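Local coordinates for protein beta-N-acetylhexosaminidase (Mycobacterium smegmatis, PDB 4YYF) that probably hydrolyses terminal non-reducing N-acetyl-D-hexosamine residues of N-acetyl-beta-D-hexosaminides, as a member of glycoside hydrolase family 3, at residues 43-48 against 346-351; 285-290 against 315-320; 96-101 against 357-362; 303-308 against 328-333; 47-52 against 319-324. The protein carries 1 engineered substitution. All coordinates share one frame; numbering follows the deposited sequence.

Interaction 1 of 5, residues 43-48 against 346-351; sequences DKLAQL and GAVDAS. With NA (sodium ion), chain F.
Val348 lays its two methyl groups against Leu45 and Leu48, and this apolar overlap joins helix 41-46 and the turn after it, just before the first strand of the TIM-barrel domain, to helix 345-357 near the C terminus. Val348 holds CG1 anti to its backbone N (chi1 171°), which turns CG2 to Leu45 and leaves CG1 between the two leucines. CG2 meets Leu45 CD2 at 3.8 Å, while CG1 lies 4.1 Å from both Leu45 CD2 and Leu48 CD1; both leucines cross the valine at roughly a right angle. The other branch of Leu48 reaches one turn further along, where its CD2 packs 3.8 Å from Ser351 CB. Leu45 also packs on helix 327-340.

Beside this buried patch lies a polar link. The extended chain of Lys44 carries its ammonium across to Asp349, whose carboxylate turns back although its CB leaves in the other direction. The resulting salt bridge, Lys44 NZ to Asp349 OD1 at 3.3 Å, is weak as a hydrogen bond, and each end has another partner: NZ bonds Ala37 O, and OD1 bonds Gln345 NE2. The charge pair is thus an addition to an interface made mainly of hydrocarbon.

Helix 345-357 also holds a sodium ion. Successive turns supply the carbonyl of Ala347 and the hydroxyl of Ser351, and two waters add further ligands. Thus one serine packs its CB on Leu48 while its hydroxyl serves the ion and is hydrogen-bonded to Asp317 OD1. The sodium ion lies 2.3 Å from Ala347 O and 2.2 Å from Ser351 OG.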
# COMPACT_ATOMS: atom_id res chain seq x y z
N ASP A 43 21.26 0.89 1.01
CA ASP A 43 20.31 1.87 1.55
C ASP A 43 19.27 2.30 0.52
O ASP A 43 18.13 2.63 0.88
CB ASP A 43 21.04 3.09 2.12
CG ASP A 43 21.88 2.74 3.34
OD1 ASP A 43 21.70 1.64 3.91
OD2 ASP A 43 22.71 3.58 3.74
N LYS A 44 19.65 2.30 -0.76
CA LYS A 44 18.69 2.51 -1.83
C LYS A 44 17.67 1.39 -1.81
O LYS A 44 16.48 1.64 -1.95
CB LYS A 44 19.35 2.51 -3.20
CG LYS A 44 20.28 3.67 -3.46
CD LYS A 44 20.80 3.58 -4.88
CE LYS A 44 21.51 4.84 -5.31
NZ LYS A 44 21.84 4.80 -6.77
N LEU A 45 18.14 0.15 -1.64
CA LEU A 45 17.24 -1.01 -1.59
C LEU A 45 16.33 -0.97 -0.36
O LEU A 45 15.13 -1.28 -0.46
CB LEU A 45 18.03 -2.33 -1.63
CG LEU A 45 18.77 -2.58 -2.95
CD1 LEU A 45 19.76 -3.74 -2.85
CD2 LEU A 45 17.75 -2.84 -4.05
N ALA A 46 16.88 -0.58 0.78
CA ALA A 46 16.06 -0.53 2.00
C ALA A 46 14.95 0.51 1.89
O ALA A 46 13.90 0.39 2.52
CB ALA A 46 16.94 -0.27 3.24
N GLN A 47 15.17 1.53 1.06
CA GLN A 47 14.15 2.56 0.89
C GLN A 47 12.90 2.02 0.17
O GLN A 47 11.84 2.64 0.21
CB GLN A 47 14.76 3.75 0.15
CG GLN A 47 13.83 4.92 -0.03
CD GLN A 47 13.35 5.51 1.29
OE1 GLN A 47 12.19 5.93 1.40
NE2 GLN A 47 14.25 5.56 2.29
N LEU A 48 13.03 0.87 -0.47
CA LEU A 48 11.93 0.27 -1.23
C LEU A 48 11.09 -0.70 -0.39
O LEU A 48 10.21 -1.38 -0.93
CB LEU A 48 12.48 -0.48 -2.45
CG LEU A 48 13.45 0.31 -3.32
CD1 LEU A 48 13.89 -0.49 -4.55
CD2 LEU A 48 12.85 1.66 -3.72
N GLY A 346 18.02 0.26 -12.98
CA GLY A 346 17.03 1.25 -13.34
C GLY A 346 15.73 1.07 -12.58
O GLY A 346 15.04 2.04 -12.27
N ALA A 347 15.39 -0.17 -12.28
CA ALA A 347 14.16 -0.44 -11.56
C ALA A 347 14.28 0.10 -10.14
O ALA A 347 13.32 0.63 -9.57
CB ALA A 347 13.87 -1.92 -11.53
N VAL A 348 15.47 -0.06 -9.58
CA VAL A 348 15.74 0.40 -8.22
C VAL A 348 15.75 1.93 -8.17
O VAL A 348 15.12 2.53 -7.30
CB VAL A 348 17.07 -0.17 -7.70
CG1 VAL A 348 17.46 0.49 -6.37
CG2 VAL A 348 16.95 -1.66 -7.52
N ASP A 349 16.45 2.55 -9.12
CA ASP A 349 16.55 4.00 -9.15
C ASP A 349 15.19 4.68 -9.37
O ASP A 349 14.87 5.65 -8.69
CB ASP A 349 17.55 4.46 -10.21
CG ASP A 349 19.00 4.18 -9.81
OD1 ASP A 349 19.26 3.79 -8.65
OD2 ASP A 349 19.88 4.35 -10.67
N ALA A 350 14.40 4.17 -10.31
CA ALA A 350 13.09 4.78 -10.58
C ALA A 350 12.20 4.72 -9.34
O ALA A 350 11.50 5.68 -9.02
CB ALA A 350 12.40 4.09 -11.76
N SER A 351 12.23 3.58 -8.66
CA SER A 351 11.39 3.37 -7.48
C SER A 351 11.89 4.16 -6.29
O SER A 351 11.11 4.62 -5.46
CB SER A 351 11.32 1.88 -7.14
OG SER A 351 10.54 1.19 -8.11
NA NA F . 11.11 0.10 -9.99
O HOH W 1 8.85 0.29 -10.32
O HOH W 2 10.65 -1.97 -9.13

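Interaction 2 of 5, residues 285-290 against 315-320; sequences GLVYTD and GADNAL
Gly285 brings its carbonyl O to the carboxylate of Asp317 just before 287-289 and 319-321, neighbouring strands of the TIM barrel, meet by a single bridge, Tyr288 with Asn318. These two acceptors would be expected to repel, but Arg274 binds both, through NH1 to Gly285 O and through a salt bridge from NH2 to Asp317 OD2.

Leu286 follows, its CD1 resting 3.6 Å from Asp317 CB. Val287 is the hub of the polar contact. Its N gives a 2.8 Å hydrogen bond to Asp317 OD2, on the anti lone pair of that oxygen. In return, Asp317 N donates to Val287 O over 2.9 Å, within the carbonyl plane, and a weaker bond from Asn318 N shares the same acceptor. Side chain and backbone of one aspartate thus clasp both ends of a single residue, while Asp317 OD1 is taken up by Arg354 and by Ser351 of the sodium site.

At Tyr288 the ring and the Asn318 amide run side by side in the same direction, their planes 43° apart, with CE1 of the tyrosine 3.4 Å from OD1 of the asparagine. Thr50 and Asn355 engage the polar ends of that amide.

Thr289 N then bonds Asn318 O at 3.0 Å, and Thr289 CG2 touches Ala316 CB. Held between the backbone N and the carbonyl carbon (chi1 68°), the threonine hydroxyl works in both directions: OG1 donates to Asp290 O and accepts a nearly straight bond (173°) from Leu320 N, 3.2 Å away.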
# COMPACT_ATOMS: atom_id res chain seq x y z
N GLY A 285 2.99 7.50 -10.23
CA GLY A 285 3.22 7.58 -8.80
C GLY A 285 3.62 6.27 -8.15
O GLY A 285 3.98 5.28 -8.81
N LEU A 286 3.56 6.28 -6.82
CA LEU A 286 4.07 5.20 -6.00
C LEU A 286 3.13 4.00 -5.99
O LEU A 286 1.92 4.14 -5.83
CB LEU A 286 4.26 5.70 -4.57
CG LEU A 286 5.11 4.85 -3.63
CD1 LEU A 286 6.54 4.82 -4.17
CD2 LEU A 286 5.07 5.42 -2.21
N VAL A 287 3.70 2.81 -6.17
CA VAL A 287 2.91 1.59 -6.19
C VAL A 287 3.41 0.61 -5.13
O VAL A 287 4.56 0.19 -5.17
CB VAL A 287 2.94 0.92 -7.59
CG1 VAL A 287 2.09 -0.34 -7.58
CG2 VAL A 287 2.42 1.88 -8.66
N TYR A 288 2.53 0.27 -4.17
CA TYR A 288 2.84 -0.70 -3.13
C TYR A 288 2.35 -2.09 -3.51
O TYR A 288 1.45 -2.22 -4.34
CB TYR A 288 2.10 -0.34 -1.83
CG TYR A 288 2.65 0.83 -1.03
CD1 TYR A 288 3.58 0.62 -0.02
CD2 TYR A 288 2.20 2.12 -1.26
CE1 TYR A 288 4.07 1.68 0.74
CE2 TYR A 288 2.69 3.21 -0.49
CZ TYR A 288 3.63 2.96 0.49
OH TYR A 288 4.14 3.99 1.26
N THR A 289 2.92 -3.13 -2.89
CA THR A 289 2.28 -4.44 -2.90
C THR A 289 1.46 -4.59 -1.63
O THR A 289 1.71 -3.92 -0.63
CB THR A 289 3.30 -5.59 -2.88
OG1 THR A 289 3.96 -5.60 -1.61
CG2 THR A 289 4.31 -5.46 -4.00
N ASP A 290 0.52 -5.53 -1.66
CA ASP A 290 -0.15 -5.98 -0.45
C ASP A 290 0.87 -6.84 0.31
O ASP A 290 1.97 -7.10 -0.20
CB ASP A 290 -1.40 -6.80 -0.84
CG ASP A 290 -2.43 -6.93 0.28
OD1 ASP A 290 -2.14 -6.62 1.45
OD2 ASP A 290 -3.56 -7.36 -0.03
N GLY A 315 7.61 -4.64 -11.03
CA GLY A 315 7.38 -3.21 -11.19
C GLY A 315 6.86 -2.47 -9.99
O GLY A 315 6.58 -1.27 -10.08
N ALA A 316 6.74 -3.15 -8.85
CA ALA A 316 6.35 -2.45 -7.63
C ALA A 316 7.45 -1.47 -7.21
O ALA A 316 8.63 -1.74 -7.43
CB ALA A 316 6.06 -3.44 -6.50
N ASP A 317 7.06 -0.34 -6.63
CA ASP A 317 8.04 0.60 -6.08
C ASP A 317 8.28 0.33 -4.62
O ASP A 317 9.27 0.79 -4.04
CB ASP A 317 7.51 2.03 -6.15
CG ASP A 317 7.20 2.47 -7.54
OD1 ASP A 317 8.11 2.41 -8.40
OD2 ASP A 317 6.04 2.87 -7.78
N ASN A 318 7.36 -0.38 -3.99
CA ASN A 318 7.45 -0.57 -2.55
C ASN A 318 6.93 -1.93 -2.13
O ASN A 318 5.75 -2.24 -2.30
CB ASN A 318 6.71 0.55 -1.82
CG ASN A 318 7.17 0.70 -0.38
OD1 ASN A 318 6.94 -0.17 0.45
ND2 ASN A 318 7.82 1.82 -0.10
N ALA A 319 7.81 -2.74 -1.57
CA ALA A 319 7.47 -4.10 -1.15
C ALA A 319 7.15 -4.08 0.33
O ALA A 319 7.99 -3.69 1.16
CB ALA A 319 8.62 -5.05 -1.42
N LEU A 320 5.93 -4.52 0.66
CA LEU A 320 5.41 -4.44 2.01
C LEU A 320 5.23 -5.84 2.60
O LEU A 320 4.70 -6.73 1.93
CB LEU A 320 4.05 -3.72 1.95
CG LEU A 320 3.12 -3.47 3.16
CD1 LEU A 320 2.22 -4.63 3.46
CD2 LEU A 320 3.87 -3.09 4.41

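Interaction 3 of 5, residues 96-101 against 357-362; sequences PLPLAV and AVKGPL
Lys359 has more surface buried here than any other residue: its extended chain slides past Pro98 toward the start of strand 100-107. CE passes 3.8 Å from Ala100 CB, and NZ ends 2.8 Å from Pro98 O, nearly in line with the carbonyl. Gln47 OE1 and Gly69 O also accept hydrogen bonds from NZ, so three oxygens grip one ammonium and fix where the chain ends.

Pro98 comes second. The edge of its ring fits against the bare backbone of the C-terminal tail, its CD lying 3.5 Å from Gly360 O and equally far from Pro361 O. These are close contacts of ring carbons with carbonyl oxygens.

Leu362 completes the set further along the tail. Its CD2 meets Leu97 CD2 at 3.6 Å, the two side chains crossing obliquely, and the same methyl lies 4.0 Å from Pro96 CB.

The two chains run almost antiparallel, 168° apart, and a backbone hydrogen bond between Pro96 and Arg363 ties the tail down just before the Cys34-Cys364 disulfide. The tail that leaves helix 345-357 is thus laid along the loop leading into strand 100-107, while Leu99 turns from it to pack on Ile71 of the neighbouring strand 70-73.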
# COMPACT_ATOMS: atom_id res chain seq x y z
N PRO A 96 18.83 8.21 5.20
CA PRO A 96 18.92 9.54 4.58
C PRO A 96 17.57 10.18 4.25
O PRO A 96 17.53 11.41 4.12
CB PRO A 96 19.70 9.26 3.29
CG PRO A 96 19.28 7.88 2.92
CD PRO A 96 19.05 7.13 4.22
N LEU A 97 16.50 9.40 4.11
CA LEU A 97 15.17 9.96 3.81
C LEU A 97 14.28 9.95 5.04
O LEU A 97 14.51 9.18 5.98
CB LEU A 97 14.50 9.20 2.66
CG LEU A 97 15.09 9.46 1.28
CD1 LEU A 97 14.59 8.46 0.26
CD2 LEU A 97 14.72 10.88 0.85
N PRO A 98 13.27 10.82 5.07
CA PRO A 98 12.30 10.76 6.17
C PRO A 98 11.62 9.39 6.22
O PRO A 98 11.53 8.69 5.20
CB PRO A 98 11.28 11.84 5.80
CG PRO A 98 12.03 12.83 4.98
CD PRO A 98 13.04 11.99 4.19
N LEU A 99 11.13 9.01 7.39
CA LEU A 99 10.48 7.72 7.58
C LEU A 99 9.01 7.80 7.21
O LEU A 99 8.32 8.76 7.59
CB LEU A 99 10.60 7.28 9.05
CG LEU A 99 10.02 5.93 9.47
CD1 LEU A 99 10.77 4.81 8.76
CD2 LEU A 99 10.11 5.76 11.01
N ALA A 100 8.52 6.82 6.45
CA ALA A 100 7.09 6.74 6.17
C ALA A 100 6.45 5.83 7.21
O ALA A 100 6.99 4.77 7.54
CB ALA A 100 6.82 6.20 4.76
N VAL A 101 5.31 6.24 7.73
CA VAL A 101 4.63 5.48 8.77
C VAL A 101 3.23 5.18 8.28
O VAL A 101 2.44 6.09 8.09
CB VAL A 101 4.56 6.30 10.08
CG1 VAL A 101 3.79 5.51 11.17
CG2 VAL A 101 5.98 6.65 10.55
N ALA A 357 9.80 11.07 -3.71
CA ALA A 357 8.94 12.16 -4.18
C ALA A 357 7.75 12.43 -3.25
O ALA A 357 7.23 13.55 -3.21
CB ALA A 357 8.47 11.91 -5.61
N VAL A 358 7.33 11.43 -2.49
CA VAL A 358 6.23 11.68 -1.56
C VAL A 358 6.70 12.02 -0.14
O VAL A 358 5.89 12.10 0.77
CB VAL A 358 5.22 10.53 -1.53
CG1 VAL A 358 4.51 10.44 -2.87
CG2 VAL A 358 5.93 9.21 -1.21
N LYS A 359 8.01 12.25 0.03
CA LYS A 359 8.56 12.53 1.35
C LYS A 359 9.24 13.89 1.38
O LYS A 359 9.45 14.50 0.33
CB LYS A 359 9.59 11.46 1.74
CG LYS A 359 9.02 10.07 1.94
CD LYS A 359 10.15 9.11 2.32
CE LYS A 359 9.62 7.77 2.79
NZ LYS A 359 10.73 6.89 3.28
N GLY A 360 9.58 14.35 2.58
CA GLY A 360 10.36 15.56 2.74
C GLY A 360 11.80 15.40 2.26
O GLY A 360 12.17 14.34 1.75
N PRO A 361 12.62 16.45 2.44
CA PRO A 361 13.98 16.54 1.86
C PRO A 361 14.96 15.50 2.39
O PRO A 361 14.77 14.97 3.50
CB PRO A 361 14.45 17.94 2.28
CG PRO A 361 13.20 18.68 2.71
CD PRO A 361 12.29 17.63 3.25
N LEU A 362 16.00 15.22 1.62
CA LEU A 362 17.10 14.37 2.07
C LEU A 362 17.73 14.96 3.32
O LEU A 362 17.81 16.18 3.47
CB LEU A 362 18.18 14.24 0.99
CG LEU A 362 18.03 13.15 -0.06
CD1 LEU A 362 19.07 13.33 -1.17
CD2 LEU A 362 18.19 11.78 0.57

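Interaction 4 of 5, residues 303-308 against 328-333; sequences GVADAV and PAVLDR
Arg333 meets Ala305 through its aliphatic root: the guanidinium, the flat side-chain group of this contact, sets neither face nor edge on residues 303-308. Its CB lies 3.9 Å from Ala305 CB, and CG follows at 4.1 Å from the same methyl. A bend at the second torsion (chi2 67°) then carries the charged end past the alanine to a salt bridge with Glu342.

Around this alanine, helices 304-314 and 327-340 pass at -47°, their short axes 8.8 Å apart. They are the helices before and after strand 319-321 and pack on the outside of the barrel. At the small Ala305 the backbones come close, its CA 4.5 Å from Val330 CA, and Val330 fills the angle beside it. Val330 CG2 rests 3.8 Å from Ala305 CA and 3.9 Å from Val304 CG1. The other branch, CG1, reaches a turn further and meets Val308 CG1 at 3.8 Å, the two side chains crossing at about a right angle.

Beneath the valines lies Trp321 of the strand, touched by Val304, Val308 and Val330 alike. Since the contact is made almost wholly by carbon atoms, it depends on close fit and on apolar surface withdrawn from water, and the arginine's charge is paired with Glu342 outside it.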
# COMPACT_ATOMS: atom_id res chain seq x y z
N GLY A 303 8.94 -17.56 -0.50
CA GLY A 303 9.40 -17.02 0.78
C GLY A 303 9.50 -15.51 0.68
O GLY A 303 9.39 -14.95 -0.42
N VAL A 304 9.73 -14.84 1.80
CA VAL A 304 9.71 -13.37 1.79
C VAL A 304 10.73 -12.73 0.83
O VAL A 304 10.37 -11.88 0.02
CB VAL A 304 9.90 -12.78 3.19
CG1 VAL A 304 9.82 -11.25 3.11
CG2 VAL A 304 8.85 -13.31 4.14
N ALA A 305 11.98 -13.17 0.90
CA ALA A 305 13.01 -12.56 0.05
C ALA A 305 12.71 -12.77 -1.45
O ALA A 305 12.84 -11.84 -2.25
CB ALA A 305 14.39 -13.09 0.41
N ASP A 306 12.28 -13.97 -1.81
CA ASP A 306 11.93 -14.26 -3.20
C ASP A 306 10.72 -13.44 -3.65
O ASP A 306 10.70 -12.93 -4.77
CB ASP A 306 11.68 -15.77 -3.37
CG ASP A 306 11.34 -16.16 -4.81
OD1 ASP A 306 11.68 -15.42 -5.76
OD2 ASP A 306 10.73 -17.24 -4.98
N ALA A 307 9.73 -13.28 -2.77
CA ALA A 307 8.52 -12.52 -3.09
C ALA A 307 8.83 -11.05 -3.29
O ALA A 307 8.28 -10.40 -4.21
CB ALA A 307 7.49 -12.69 -1.98
N VAL A 308 9.68 -10.50 -2.43
CA VAL A 308 10.09 -9.10 -2.56
C VAL A 308 10.84 -8.88 -3.86
O VAL A 308 10.56 -7.94 -4.61
CB VAL A 308 10.94 -8.66 -1.36
CG1 VAL A 308 11.61 -7.31 -1.63
CG2 VAL A 308 10.07 -8.61 -0.11
N PRO A 328 17.31 -8.14 6.96
CA PRO A 328 18.68 -8.33 6.44
C PRO A 328 18.80 -9.42 5.37
O PRO A 328 19.61 -9.27 4.45
CB PRO A 328 19.50 -8.68 7.69
CG PRO A 328 18.51 -9.03 8.75
CD PRO A 328 17.23 -8.33 8.42
N ALA A 329 18.03 -10.50 5.47
CA ALA A 329 18.04 -11.55 4.45
C ALA A 329 17.47 -11.04 3.13
O ALA A 329 17.94 -11.41 2.04
CB ALA A 329 17.27 -12.76 4.92
N VAL A 330 16.45 -10.21 3.22
CA VAL A 330 15.85 -9.62 2.03
C VAL A 330 16.84 -8.70 1.32
O VAL A 330 17.04 -8.80 0.12
CB VAL A 330 14.53 -8.88 2.37
CG1 VAL A 330 14.08 -8.01 1.19
CG2 VAL A 330 13.44 -9.89 2.72
N LEU A 331 17.47 -7.82 2.08
CA LEU A 331 18.47 -6.92 1.51
C LEU A 331 19.63 -7.69 0.89
O LEU A 331 20.14 -7.31 -0.17
CB LEU A 331 18.96 -5.94 2.57
CG LEU A 331 17.91 -4.90 3.00
CD1 LEU A 331 18.41 -4.09 4.19
CD2 LEU A 331 17.54 -3.97 1.83
N ASP A 332 20.06 -8.76 1.55
CA ASP A 332 21.09 -9.64 0.98
C ASP A 332 20.67 -10.19 -0.38
O ASP A 332 21.46 -10.22 -1.32
CB ASP A 332 21.36 -10.82 1.92
CG ASP A 332 22.22 -10.44 3.10
OD1 ASP A 332 22.66 -9.28 3.17
OD2 ASP A 332 22.45 -11.31 3.97
N ARG A 333 19.43 -10.63 -0.48
CA ARG A 333 18.95 -11.24 -1.72
C ARG A 333 18.83 -10.17 -2.82
O ARG A 333 19.08 -10.44 -3.99
CB ARG A 333 17.61 -11.93 -1.49
CG ARG A 333 17.00 -12.62 -2.72
CD ARG A 333 17.85 -13.81 -3.17
NE ARG A 333 17.31 -14.49 -4.36
CZ ARG A 333 17.70 -14.26 -5.61
NH1 ARG A 333 18.64 -13.36 -5.86
NH2 ARG A 333 17.16 -14.93 -6.63

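Interaction 5 of 5, residues 47-52 against 319-324; sequences QLLTVG and ALWITT
Trp321 holds CG between its backbone N and carbonyl carbon (chi1 78°), a crowded position that folds the indole back along the sheet toward strand 49-52, the first strand of the TIM barrel. Val51 answers with CG1 anti to its own carbonyl carbon, which places that methyl over the indole. The CH-pi contact is nearly vertical: Val51 CG1 stands 3.6 Å from the centroid of Trp321's six-membered ring, 10° off the normal. Leu49 reaches the rim instead, its CD2 lying 4.0 Å from Trp321 CZ3 at the ring edge.

Strand 319-321 is the last of the barrel, and its parallel pairing with 49-52 closes the cylinder. The ladder swings from strand to strand: Ala319 N bonds Leu48 O at 2.8 Å, then Thr50 N bonds Ala319 O, Trp321 N bonds Thr50 O, and Gly52 N bonds Trp321 O. Leu49, Val51, Ala319 and Trp321 face the outer helices 304-314 and 327-340. On the opposite face Thr50 CG2 touches Leu320 CD2 at 3.6 Å.

Glu326 anchors the indole through Trp321 NE1. Beyond the last rung Gly52 stays close to the loop 322-324, and a water bridges them, accepting from Thr324 N at 3.1 Å and giving a weak bond to Gly52 O.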
# COMPACT_ATOMS: atom_id res chain seq x y z
N GLN A 47 15.17 1.53 1.06
CA GLN A 47 14.15 2.56 0.89
C GLN A 47 12.90 2.02 0.17
O GLN A 47 11.84 2.64 0.21
CB GLN A 47 14.76 3.75 0.15
CG GLN A 47 13.83 4.92 -0.03
CD GLN A 47 13.35 5.51 1.29
OE1 GLN A 47 12.19 5.93 1.40
NE2 GLN A 47 14.25 5.56 2.29
N LEU A 48 13.03 0.87 -0.47
CA LEU A 48 11.93 0.27 -1.23
C LEU A 48 11.09 -0.70 -0.39
O LEU A 48 10.21 -1.38 -0.93
CB LEU A 48 12.48 -0.48 -2.45
CG LEU A 48 13.45 0.31 -3.32
CD1 LEU A 48 13.89 -0.49 -4.55
CD2 LEU A 48 12.85 1.66 -3.72
N LEU A 49 11.39 -0.79 0.90
CA LEU A 49 10.73 -1.76 1.78
C LEU A 49 9.87 -1.05 2.83
O LEU A 49 10.26 -0.01 3.36
CB LEU A 49 11.77 -2.63 2.51
CG LEU A 49 12.91 -3.22 1.67
CD1 LEU A 49 13.87 -4.00 2.56
CD2 LEU A 49 12.35 -4.10 0.55
N THR A 50 8.70 -1.62 3.12
CA THR A 50 7.90 -1.16 4.26
C THR A 50 7.63 -2.37 5.14
O THR A 50 7.17 -3.41 4.64
CB THR A 50 6.57 -0.54 3.81
OG1 THR A 50 6.84 0.59 2.97
CG2 THR A 50 5.76 -0.06 5.03
N VAL A 51 7.93 -2.27 6.43
CA VAL A 51 7.85 -3.44 7.29
C VAL A 51 7.03 -3.19 8.55
O VAL A 51 7.15 -2.14 9.18
CB VAL A 51 9.25 -3.98 7.67
CG1 VAL A 51 9.94 -4.58 6.45
CG2 VAL A 51 10.12 -2.87 8.30
N GLY A 52 6.18 -4.15 8.89
CA GLY A 52 5.40 -4.06 10.12
C GLY A 52 6.29 -4.18 11.34
O GLY A 52 7.25 -4.95 11.33
N ALA A 319 7.81 -2.74 -1.57
CA ALA A 319 7.47 -4.10 -1.15
C ALA A 319 7.15 -4.08 0.33
O ALA A 319 7.99 -3.69 1.16
CB ALA A 319 8.62 -5.05 -1.42
N LEU A 320 5.93 -4.52 0.66
CA LEU A 320 5.41 -4.44 2.01
C LEU A 320 5.23 -5.84 2.60
O LEU A 320 4.70 -6.73 1.93
CB LEU A 320 4.05 -3.72 1.95
CG LEU A 320 3.12 -3.47 3.16
CD1 LEU A 320 2.22 -4.63 3.46
CD2 LEU A 320 3.87 -3.09 4.41
N TRP A 321 5.68 -6.03 3.83
CA TRP A 321 5.32 -7.24 4.60
C TRP A 321 5.31 -6.89 6.09
O TRP A 321 5.66 -5.78 6.46
CB TRP A 321 6.21 -8.44 4.24
CG TRP A 321 7.60 -8.48 4.85
CD1 TRP A 321 8.01 -9.22 5.93
CD2 TRP A 321 8.77 -7.81 4.36
NE1 TRP A 321 9.36 -9.03 6.16
CE2 TRP A 321 9.85 -8.17 5.20
CE3 TRP A 321 9.02 -6.93 3.29
CZ2 TRP A 321 11.14 -7.67 5.02
CZ3 TRP A 321 10.30 -6.44 3.11
CH2 TRP A 321 11.35 -6.81 3.97
N ILE A 322 4.88 -7.81 6.94
CA ILE A 322 4.44 -7.36 8.26
C ILE A 322 5.36 -7.65 9.44
O ILE A 322 4.96 -7.48 10.59
CB ILE A 322 2.96 -7.77 8.56
CG1 ILE A 322 2.81 -9.28 8.69
CG2 ILE A 322 2.03 -7.21 7.48
CD1 ILE A 322 1.42 -9.71 9.14
N THR A 323 6.60 -8.04 9.16
CA THR A 323 7.59 -8.29 10.21
C THR A 323 8.95 -7.71 9.81
O THR A 323 9.24 -7.53 8.63
CB THR A 323 7.74 -9.79 10.48
OG1 THR A 323 7.89 -10.46 9.22
CG2 THR A 323 6.51 -10.35 11.20
N THR A 324 9.80 -7.46 10.81
CA THR A 324 11.13 -6.89 10.57
C THR A 324 12.24 -7.94 10.50
O THR A 324 13.35 -7.63 10.05
CB THR A 324 11.53 -5.94 11.70
OG1 THR A 324 11.53 -6.68 12.93
CG2 THR A 324 10.55 -4.76 11.80
O HOH W 3 8.36 -7.14 13.59

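From the N terminus, helix 41-46 opens interaction 1, whose partner on helix 345-357 closes a loop of nearly 300 residues. Interaction 5 starts from the same stretch but closes earlier, at strand 319-321, shutting the barrel. Interaction 3, from the lead-in to strand 100-107, runs to the tail and so crosses both; Gln47 and Lys359 join it to them. Nested inside interactions 1 and 3 are the two short loops: interaction 2, between strands 287-289 and 319-321, and interaction 4, between the helices flanking that last strand. These two cross each other, and interaction 4 also crosses interaction 5. Together, the five contacts bind the barrel's seam, its outer helices and the chain ends.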